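Local coordinates for protein acetyl-xylan esterase (Streptomyces lividans, PDB 2CC0) that removes acetyl groups from acetylated xylan, as a metal-dependent family 4 carbohydrate esterase with zinc bound in its active site, at residues A[36-41]-A[60-65]; A[80-85]-A[115-120]; A[99-104]-A[119-124]. All coordinates share one frame; numbering follows the deposited sequence.

The three contacts are neighbours in the deacetylase domain, their centres about 11 Å apart in each pair. Contact 1 carries the zinc ligand His62, and contact 3 lines the acetate pocket beside the metal; acetate OXT lies 2.2 Å from the zinc ion. These two join directly, His62 ND1 giving a hydrogen bond of 2.8 Å to Arg100 O. Contact 2 stands farther out, with the side chain of Ile81 about 13 Å from zinc. It reaches contact 1 through Asn61 ND2 and Gln85 OE1, 2.8 Å apart, and contact 3 through Ile81 CG1 against Phe99 CE1 and the shared Leu119 and Thr120.

Contact 1 (A[36-41]-A[60-65]); sequences FNQGQY and ANHSYT. With ZN (zinc ion), chain C.
The zinc-binding His-Ser-Tyr-Thr-His motif of family 4 carbohydrate esterases, here His62 to Thr65 with His66 following, runs alongside Asn37 to Gln40, where neighbouring parallel strands 34-37 and 58-61 of the central sheet run out. Asn37 is held through both its backbone N and O: N donates to Ala60 O, and O accepts from His62 N at 2.9 Å. Phe36 and Ala60 share a face of the sheet, and the Ala60 methyl sits over one face of the Phe36 ring, 3.7 Å from CB to the ring centroid, while Asn61 O lies in plane at the ring edge.

With CG anti to the backbone N (chi1 -165°), the imidazole of His62 extends from the strand end and binds zinc through NE2 at 2.1 Å. Its ND1 is held by Arg100 O, which fixes the ring's rotation; Asp13 and His66 complete the protein ligands. Asn61 OD1 accepts from Ser63 N in an Asx turn that bends the chain around His62, and Asn61 ND2 is taken by Gln85.

The start of helix 39-44 is stitched to the motif by Gly39 N to Ser63 O at 2.8 Å and by Gln40 N to Tyr64 O at 3.0 Å, the latter on a carbonyl lone pair. Gln38, the N-cap residue, gives NE2 to the zinc ligand Asp13, while its OE1 receives Gln40 NE2. The Tyr64 ring lies flat against the Gly39-Gln40 peptide; a side chain at Gly39 would run into Tyr64 CD1, and Gln40 N stands 3.5 Å above the ring centre.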
loop_
_atom_site.group_PDB
_atom_site.type_symbol
_atom_site.label_atom_id
_atom_site.label_comp_id
_atom_site.label_asym_id
_atom_site.label_seq_id
_atom_site.Cartn_x
_atom_site.Cartn_y
_atom_site.Cartn_z
ATOM N N PHE A 36 15.401 -6.429 -0.715
ATOM C CA PHE A 36 14.528 -7.561 -1.075
ATOM C C PHE A 36 15.419 -8.602 -1.759
ATOM O O PHE A 36 15.650 -8.545 -2.976
ATOM C CB PHE A 36 13.373 -7.102 -1.965
ATOM C CG PHE A 36 12.299 -6.384 -1.208
ATOM C CD1 PHE A 36 12.405 -5.005 -0.967
ATOM C CD2 PHE A 36 11.191 -7.088 -0.699
ATOM C CE1 PHE A 36 11.394 -4.343 -0.246
ATOM C CE2 PHE A 36 10.190 -6.416 0.012
ATOM C CZ PHE A 36 10.300 -5.062 0.236
ATOM N N ASN A 37 15.970 -9.495 -0.935
ATOM C CA ASN A 37 16.926 -10.514 -1.421
ATOM C C ASN A 37 16.230 -11.708 -2.073
ATOM O O ASN A 37 15.167 -12.152 -1.610
ATOM C CB ASN A 37 17.768 -11.066 -0.257
ATOM C CG ASN A 37 18.781 -10.065 0.309
ATOM O OD1 ASN A 37 19.071 -8.971 -0.248
ATOM N ND2 ASN A 37 19.382 -10.472 1.382
ATOM N N GLN A 38 16.876 -12.297 -3.083
ATOM C CA GLN A 38 16.434 -13.622 -3.550
ATOM C C GLN A 38 17.005 -14.689 -2.618
ATOM O O GLN A 38 18.180 -14.613 -2.218
ATOM C CB GLN A 38 16.936 -13.914 -4.962
ATOM C CG GLN A 38 16.264 -13.018 -6.017
ATOM C CD GLN A 38 16.639 -13.414 -7.410
ATOM O OE1 GLN A 38 16.866 -14.593 -7.676
ATOM N NE2 GLN A 38 16.707 -12.442 -8.310
ATOM N N GLY A 39 16.190 -15.688 -2.305
ATOM C CA GLY A 39 16.654 -16.776 -1.406
ATOM C C GLY A 39 17.924 -17.456 -1.921
ATOM O O GLY A 39 18.841 -17.749 -1.143
ATOM N N GLN A 40 18.022 -17.689 -3.234
ATOM C CA GLN A 40 19.221 -18.391 -3.741
ATOM C C GLN A 40 20.492 -17.598 -3.448
ATOM O O GLN A 40 21.534 -18.183 -3.177
ATOM C CB GLN A 40 19.097 -18.696 -5.238
ATOM C CG GLN A 40 19.056 -17.487 -6.140
ATOM C CD GLN A 40 18.895 -17.874 -7.602
ATOM O OE1 GLN A 40 19.366 -18.950 -8.029
ATOM N NE2 GLN A 40 18.275 -17.004 -8.383
ATOM N N TYR A 41 20.414 -16.269 -3.533
ATOM C CA TYR A 41 21.581 -15.413 -3.265
ATOM C C TYR A 41 21.858 -15.245 -1.775
ATOM O O TYR A 41 23.026 -15.121 -1.375
ATOM C CB TYR A 41 21.446 -14.048 -3.948
ATOM C CG TYR A 41 21.285 -14.149 -5.461
ATOM C CD1 TYR A 41 21.982 -15.110 -6.185
ATOM C CD2 TYR A 41 20.442 -13.260 -6.163
ATOM C CE1 TYR A 41 21.828 -15.219 -7.589
ATOM C CE2 TYR A 41 20.285 -13.358 -7.543
ATOM C CZ TYR A 41 20.991 -14.339 -8.247
ATOM O OH TYR A 41 20.873 -14.447 -9.622
ATOM N N ALA A 60 14.312 -8.385 3.352
ATOM C CA ALA A 60 12.992 -8.861 2.986
ATOM C C ALA A 60 13.068 -9.922 1.889
ATOM O O ALA A 60 14.140 -10.185 1.338
ATOM C CB ALA A 60 12.091 -7.690 2.566
ATOM N N ASN A 61 11.926 -10.562 1.654
ATOM C CA ASN A 61 11.818 -11.776 0.804
ATOM C C ASN A 61 11.463 -11.401 -0.634
ATOM O O ASN A 61 10.455 -10.707 -0.860
ATOM C CB ASN A 61 10.743 -12.689 1.447
ATOM C CG ASN A 61 10.585 -14.056 0.775
ATOM O OD1 ASN A 61 10.606 -14.192 -0.454
ATOM N ND2 ASN A 61 10.317 -15.073 1.612
ATOM N N HIS A 62 12.259 -11.872 -1.600
ATOM C CA HIS A 62 12.009 -11.569 -3.014
ATOM C C HIS A 62 11.926 -12.868 -3.857
ATOM O O HIS A 62 12.230 -12.841 -5.051
ATOM C CB HIS A 62 13.069 -10.609 -3.563
ATOM C CG HIS A 62 12.707 -9.956 -4.870
ATOM N ND1 HIS A 62 11.429 -9.523 -5.184
ATOM C CD2 HIS A 62 13.485 -9.607 -5.917
ATOM C CE1 HIS A 62 11.435 -8.961 -6.386
ATOM N NE2 HIS A 62 12.670 -9.001 -6.854
ATOM N N SER A 63 11.428 -13.947 -3.233
ATOM C CA SER A 63 11.356 -15.318 -3.806
ATOM C C SER A 63 12.736 -15.969 -3.878
ATOM O O SER A 63 13.755 -15.308 -3.632
ATOM C CB SER A 63 10.688 -15.349 -5.185
ATOM O OG SER A 63 11.631 -15.019 -6.205
ATOM N N TYR A 64 12.760 -17.262 -4.214
ATOM C CA TYR A 64 14.025 -18.007 -4.222
ATOM C C TYR A 64 14.795 -17.835 -5.527
ATOM O O TYR A 64 16.013 -17.628 -5.492
ATOM C CB TYR A 64 13.825 -19.495 -3.901
ATOM C CG TYR A 64 15.080 -20.111 -3.329
ATOM C CD1 TYR A 64 15.373 -19.991 -1.964
ATOM C CD2 TYR A 64 15.984 -20.811 -4.146
ATOM C CE1 TYR A 64 16.551 -20.546 -1.408
ATOM C CE2 TYR A 64 17.168 -21.358 -3.599
ATOM C CZ TYR A 64 17.435 -21.229 -2.248
ATOM O OH TYR A 64 18.604 -21.761 -1.723
ATOM N N THR A 65 14.091 -17.909 -6.653
ATOM C CA THR A 65 14.751 -17.899 -7.966
ATOM C C THR A 65 14.177 -16.817 -8.921
ATOM O O THR A 65 14.512 -16.800 -10.108
ATOM C CB THR A 65 14.600 -19.285 -8.681
ATOM O OG1 THR A 65 13.223 -19.499 -9.045
ATOM C CG2 THR A 65 15.100 -20.452 -7.813
HETATM ZN ZN ZN C . 13.355 -8.568 -8.794
HETATM O O HOH W 1 14.111 -7.500 -10.408
#

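Contact 2 (A[80-85]-A[115-120]); sequences EISRTQ and AKYGLT
Ile81 and Ser82 on helix 74-90 receive the Tyr117 ring, while Ile81 CG2 and the Gln85 amide lie against Leu119 CD1 and CD2. Ile81 uses its CG2 methyl for both partners: it is pressed tightly against Leu119 CD1 at 3.4 Å and lies 3.9 Å from Tyr117 CD2. The tyrosine (chi1 -70°) has CG anti to its carbonyl carbon, which lays the ring along the helix surface with Ser82 CA over one face and Lys116 CG over the opposite one. Ser82 CB comes within 3.4 Å of Tyr117 OH, and the hydroxyl is hydrogen-bonded to Asp78, one turn before Ser82 on helix 74-90. A leucine in place of Tyr117 would probably leave Asp78 without this hydroxyl partner and open a gap beside Ser82 CB, which packs over the rim of the ring. Gln85, bent at chi2 (-62°), passes Leu119 CD2 with OE1 at 3.6 Å; OE1 itself is held by Asn61. Water 2 accepts from Gln85 NE2 at 2.9 Å and donates to Tyr117 O. The tyrosine and leucine flank Gly118, the positive-phi residue of a Schellman motif that ends helix 108-116, Gly118 N bonding to Ala115 O and Leu119 N to Glu114 O.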
loop_
_atom_site.group_PDB
_atom_site.type_symbol
_atom_site.label_atom_id
_atom_site.label_comp_id
_atom_site.label_asym_id
_atom_site.label_seq_id
_atom_site.Cartn_x
_atom_site.Cartn_y
_atom_site.Cartn_z
ATOM N N GLU A 80 8.929 -21.509 -3.050
ATOM C CA GLU A 80 9.750 -20.342 -3.336
ATOM C C GLU A 80 9.799 -19.392 -2.137
ATOM O O GLU A 80 10.859 -18.876 -1.760
ATOM C CB GLU A 80 9.173 -19.620 -4.563
ATOM C CG GLU A 80 9.511 -20.287 -5.901
ATOM C CD GLU A 80 10.840 -19.842 -6.504
ATOM O OE1 GLU A 80 11.345 -18.761 -6.155
ATOM O OE2 GLU A 80 11.377 -20.592 -7.356
ATOM N N ILE A 81 8.642 -19.139 -1.543
ATOM C CA ILE A 81 8.575 -18.213 -0.407
ATOM C C ILE A 81 9.213 -18.800 0.874
ATOM O O ILE A 81 10.046 -18.149 1.544
ATOM C CB ILE A 81 7.125 -17.739 -0.192
ATOM C CG1 ILE A 81 6.810 -16.659 -1.248
ATOM C CG2 ILE A 81 6.949 -17.159 1.200
ATOM C CD1 ILE A 81 5.340 -16.239 -1.313
ATOM N N SER A 82 8.844 -20.041 1.195
ATOM C CA SER A 82 9.351 -20.659 2.414
ATOM C C SER A 82 10.872 -20.871 2.378
ATOM O O SER A 82 11.552 -20.621 3.371
ATOM C CB SER A 82 8.618 -21.961 2.710
ATOM O OG SER A 82 8.770 -22.871 1.649
ATOM N N ARG A 83 11.411 -21.302 1.245
ATOM C CA ARG A 83 12.860 -21.507 1.139
ATOM C C ARG A 83 13.605 -20.191 1.322
ATOM O O ARG A 83 14.706 -20.154 1.862
ATOM C CB ARG A 83 13.225 -22.163 -0.190
ATOM C CG ARG A 83 12.874 -23.653 -0.231
ATOM C CD ARG A 83 12.302 -24.034 -1.584
ATOM N NE ARG A 83 13.318 -24.071 -2.611
ATOM C CZ ARG A 83 13.156 -23.700 -3.877
ATOM N NH1 ARG A 83 11.994 -23.240 -4.321
ATOM N NH2 ARG A 83 14.182 -23.802 -4.708
ATOM N N THR A 84 12.993 -19.100 0.845
ATOM C CA THR A 84 13.614 -17.796 1.021
ATOM C C THR A 84 13.569 -17.312 2.496
ATOM O O THR A 84 14.551 -16.715 2.978
ATOM C CB THR A 84 12.996 -16.782 0.027
ATOM O OG1 THR A 84 13.188 -17.281 -1.306
ATOM C CG2 THR A 84 13.680 -15.425 0.159
ATOM N N GLN A 85 12.446 -17.559 3.197
ATOM C CA GLN A 85 12.358 -17.266 4.640
ATOM C C GLN A 85 13.504 -17.990 5.352
ATOM O O GLN A 85 14.246 -17.395 6.123
ATOM C CB GLN A 85 11.017 -17.732 5.233
ATOM C CG GLN A 85 9.776 -16.948 4.750
ATOM C CD GLN A 85 9.836 -15.468 5.144
ATOM O OE1 GLN A 85 10.384 -14.640 4.406
ATOM N NE2 GLN A 85 9.330 -15.144 6.341
ATOM N N ALA A 115 0.212 -14.790 3.208
ATOM C CA ALA A 115 -0.465 -14.759 4.520
ATOM C C ALA A 115 -0.023 -15.940 5.387
ATOM O O ALA A 115 0.214 -15.774 6.589
ATOM C CB ALA A 115 -1.981 -14.773 4.340
ATOM N N LYS A 116 0.112 -17.123 4.770
ATOM C CA LYS A 116 0.567 -18.314 5.487
ATOM C C LYS A 116 1.883 -18.038 6.237
ATOM O O LYS A 116 2.069 -18.489 7.370
ATOM C CB LYS A 116 0.768 -19.472 4.500
ATOM C CG LYS A 116 1.297 -20.755 5.151
ATOM C CD LYS A 116 1.403 -21.920 4.173
ATOM C CE LYS A 116 2.201 -23.057 4.810
ATOM N NZ LYS A 116 2.338 -24.157 3.811
ATOM N N TYR A 117 2.793 -17.302 5.587
ATOM C CA TYR A 117 4.142 -17.036 6.115
ATOM C C TYR A 117 4.257 -15.704 6.854
ATOM O O TYR A 117 5.366 -15.280 7.219
ATOM C CB TYR A 117 5.201 -17.183 4.998
ATOM C CG TYR A 117 5.335 -18.651 4.627
ATOM C CD1 TYR A 117 6.086 -19.518 5.422
ATOM C CD2 TYR A 117 4.626 -19.191 3.550
ATOM C CE1 TYR A 117 6.166 -20.885 5.127
ATOM C CE2 TYR A 117 4.711 -20.561 3.230
ATOM C CZ TYR A 117 5.463 -21.408 4.047
ATOM O OH TYR A 117 5.541 -22.765 3.781
ATOM N N GLY A 118 3.106 -15.053 7.078
ATOM C CA GLY A 118 3.076 -13.777 7.779
ATOM C C GLY A 118 3.775 -12.646 7.053
ATOM O O GLY A 118 4.354 -11.751 7.698
ATOM N N LEU A 119 3.711 -12.678 5.720
ATOM C CA LEU A 119 4.366 -11.674 4.877
ATOM C C LEU A 119 3.376 -10.629 4.345
ATOM O O LEU A 119 2.322 -10.970 3.830
ATOM C CB LEU A 119 5.040 -12.374 3.683
ATOM C CG LEU A 119 6.230 -13.256 4.064
ATOM C CD1 LEU A 119 6.548 -14.222 2.919
ATOM C CD2 LEU A 119 7.503 -12.447 4.414
ATOM N N THR A 120 3.759 -9.366 4.450
ATOM C CA THR A 120 3.022 -8.269 3.819
ATOM C C THR A 120 3.565 -8.054 2.415
ATOM O O THR A 120 4.771 -7.916 2.248
ATOM C CB THR A 120 3.212 -7.013 4.669
ATOM O OG1 THR A 120 2.638 -7.293 5.956
ATOM C CG2 THR A 120 2.502 -5.788 4.057
HETATM O O HOH W 2 7.876 -17.209 7.761
#

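Contact 3 (A[99-104]-A[119-124]); sequences FRPPYG and LTEVIW. With ACT (acetate ion), chain D.
Gly104 and Trp124 meet beside the bound acetate, whose methyl is 3.4 Å from Trp124 CZ3. Gly104 CA packs on Trp124 CH2 at 3.8 Å, and a side chain on this positive-phi glycine would collide with the indole. The acetate oxygen O receives an almost straight hydrogen bond from Tyr103 N, 2.8 Å long with 176° at the hydrogen. Gly104 N donates to Pro101 O, which also touches the acetate methyl.

Behind this pocket runs Arg100. Its chain is extended from CA to CD and then bends at chi3 (-81°), bringing the guanidinium onto the backbone of the other segment. NE donates to Val122 O, lying above that carbonyl plane, and only weakly to Ile123 O; NH2 gives Ile123 O the shorter bond of 2.8 Å. Trp124 CE3 lies over one face of the guanidinium, with NE in plane at the indole's edge. NH1 completes the grip through a salt bridge to Asp12 and a hydrogen bond to Thr10, and Phe36 adds a cation-pi contact, so that NE, NH1 and NH2 each have a partner and the guanidinium is held in place.

Farther from the metal the segments pair as short parallel strands: Phe99 N donates to Thr120 O at 2.9 Å, and Val122 N to Phe99 O at 2.8 Å. Pro101 CG rests on Glu121 CG, the glutamate's carboxylate being held by Thr106 and Arg111 of the same chain. Phe99 CB packs against Leu119 CB, and Thr120 OG1 is bonded to Pro184 O and also to Arg111 of the second subunit. Arg100 to Tyr103 probably correspond to the conserved arginine motif that forms one wall of the active-site groove in family 4 carbohydrate esterases.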
loop_
_atom_site.group_PDB
_atom_site.type_symbol
_atom_site.label_atom_id
_atom_site.label_comp_id
_atom_site.label_asym_id
_atom_site.label_seq_id
_atom_site.Cartn_x
_atom_site.Cartn_y
_atom_site.Cartn_z
ATOM N N PHE A 99 7.351 -9.079 1.639
ATOM C CA PHE A 99 7.607 -9.851 0.432
ATOM C C PHE A 99 7.297 -8.994 -0.773
ATOM O O PHE A 99 6.231 -8.374 -0.836
ATOM C CB PHE A 99 6.699 -11.098 0.422
ATOM C CG PHE A 99 6.718 -11.851 -0.901
ATOM C CD1 PHE A 99 7.812 -12.646 -1.249
ATOM C CD2 PHE A 99 5.646 -11.725 -1.807
ATOM C CE1 PHE A 99 7.824 -13.315 -2.487
ATOM C CE2 PHE A 99 5.648 -12.377 -3.045
ATOM C CZ PHE A 99 6.751 -13.191 -3.387
ATOM N N ARG A 100 8.215 -8.959 -1.740
ATOM C CA ARG A 100 7.916 -8.260 -2.999
ATOM C C ARG A 100 7.839 -9.297 -4.108
ATOM O O ARG A 100 8.818 -10.033 -4.340
ATOM C CB ARG A 100 8.983 -7.202 -3.330
ATOM C CG ARG A 100 8.745 -6.529 -4.685
ATOM C CD ARG A 100 9.714 -5.387 -4.817
ATOM N NE ARG A 100 9.245 -4.188 -4.109
ATOM C CZ ARG A 100 10.058 -3.188 -3.758
ATOM N NH1 ARG A 100 11.367 -3.292 -4.000
ATOM N NH2 ARG A 100 9.566 -2.117 -3.158
ATOM N N PRO A 101 6.683 -9.391 -4.790
ATOM C CA PRO A 101 6.593 -10.385 -5.855
ATOM C C PRO A 101 7.553 -9.998 -6.991
ATOM O O PRO A 101 7.637 -8.820 -7.367
ATOM C CB PRO A 101 5.151 -10.229 -6.368
ATOM C CG PRO A 101 4.404 -9.524 -5.279
ATOM C CD PRO A 101 5.441 -8.602 -4.657
ATOM N N PRO A 102 8.277 -10.982 -7.544
ATOM C CA PRO A 102 9.019 -10.687 -8.770
ATOM C C PRO A 102 8.089 -10.049 -9.822
ATOM O O PRO A 102 6.949 -10.502 -10.017
ATOM C CB PRO A 102 9.480 -12.081 -9.224
ATOM C CG PRO A 102 9.634 -12.879 -7.934
ATOM C CD PRO A 102 8.497 -12.361 -7.058
ATOM N N TYR A 103 8.572 -9.002 -10.484
ATOM C CA TYR A 103 7.839 -8.301 -11.599
ATOM C C TYR A 103 6.604 -7.577 -11.082
ATOM O O TYR A 103 5.808 -7.102 -11.885
ATOM C CB TYR A 103 7.419 -9.273 -12.721
ATOM C CG TYR A 103 8.565 -10.171 -13.142
ATOM C CD1 TYR A 103 9.619 -9.666 -13.915
ATOM C CD2 TYR A 103 8.634 -11.488 -12.708
ATOM C CE1 TYR A 103 10.697 -10.487 -14.278
ATOM C CE2 TYR A 103 9.709 -12.330 -13.069
ATOM C CZ TYR A 103 10.741 -11.813 -13.851
ATOM O OH TYR A 103 11.803 -12.631 -14.190
ATOM N N GLY A 104 6.410 -7.539 -9.755
ATOM C CA GLY A 104 5.202 -6.930 -9.174
ATOM C C GLY A 104 3.929 -7.736 -9.437
ATOM O O GLY A 104 2.832 -7.241 -9.185
ATOM N N LEU A 119 3.711 -12.678 5.720
ATOM C CA LEU A 119 4.366 -11.674 4.877
ATOM C C LEU A 119 3.376 -10.629 4.345
ATOM O O LEU A 119 2.322 -10.970 3.830
ATOM C CB LEU A 119 5.040 -12.374 3.683
ATOM C CG LEU A 119 6.230 -13.256 4.064
ATOM C CD1 LEU A 119 6.548 -14.222 2.919
ATOM C CD2 LEU A 119 7.503 -12.447 4.414
ATOM N N THR A 120 3.759 -9.366 4.450
ATOM C CA THR A 120 3.022 -8.269 3.819
ATOM C C THR A 120 3.565 -8.054 2.415
ATOM O O THR A 120 4.771 -7.916 2.248
ATOM C CB THR A 120 3.212 -7.013 4.669
ATOM O OG1 THR A 120 2.638 -7.293 5.956
ATOM C CG2 THR A 120 2.502 -5.788 4.057
ATOM N N GLU A 121 2.679 -7.989 1.413
ATOM C CA GLU A 121 3.133 -7.736 0.035
ATOM C C GLU A 121 3.506 -6.277 -0.123
ATOM O O GLU A 121 2.748 -5.384 0.285
ATOM C CB GLU A 121 2.017 -8.103 -0.952
ATOM C CG GLU A 121 2.397 -8.060 -2.410
ATOM C CD GLU A 121 1.224 -8.535 -3.235
ATOM O OE1 GLU A 121 1.111 -9.764 -3.462
ATOM O OE2 GLU A 121 0.415 -7.668 -3.623
ATOM N N VAL A 122 4.645 -6.038 -0.761
ATOM C CA VAL A 122 5.145 -4.690 -0.978
ATOM C C VAL A 122 5.484 -4.536 -2.448
ATOM O O VAL A 122 6.418 -5.167 -2.952
ATOM C CB VAL A 122 6.403 -4.417 -0.132
ATOM C CG1 VAL A 122 6.956 -3.018 -0.445
ATOM C CG2 VAL A 122 6.074 -4.552 1.369
ATOM N N ILE A 123 4.695 -3.720 -3.142
ATOM C CA ILE A 123 4.962 -3.350 -4.525
ATOM C C ILE A 123 5.834 -2.090 -4.488
ATOM O O ILE A 123 6.886 -2.086 -3.881
ATOM C CB ILE A 123 3.631 -3.181 -5.344
ATOM C CG1 ILE A 123 2.675 -4.348 -5.057
ATOM C CG2 ILE A 123 3.920 -3.103 -6.849
ATOM C CD1 ILE A 123 3.213 -5.742 -5.523
ATOM N N TRP A 124 5.378 -1.002 -5.093
ATOM C CA TRP A 124 6.122 0.265 -5.038
ATOM C C TRP A 124 5.198 1.377 -5.540
ATOM O O TRP A 124 4.151 1.110 -6.159
ATOM C CB TRP A 124 7.431 0.239 -5.870
ATOM C CG TRP A 124 7.210 -0.195 -7.269
ATOM C CD1 TRP A 124 6.807 0.594 -8.322
ATOM C CD2 TRP A 124 7.334 -1.528 -7.784
ATOM N NE1 TRP A 124 6.668 -0.170 -9.461
ATOM C CE2 TRP A 124 6.991 -1.473 -9.163
ATOM C CE3 TRP A 124 7.704 -2.770 -7.220
ATOM C CZ2 TRP A 124 7.002 -2.614 -9.990
ATOM C CZ3 TRP A 124 7.698 -3.917 -8.047
ATOM C CH2 TRP A 124 7.357 -3.815 -9.417
HETATM C C ACT D . 11.211 -6.988 -9.020
HETATM O O ACT D . 11.127 -7.938 -9.836
HETATM O OXT ACT D . 12.367 -6.592 -8.692
HETATM C CH3 ACT D . 9.973 -6.361 -8.453
#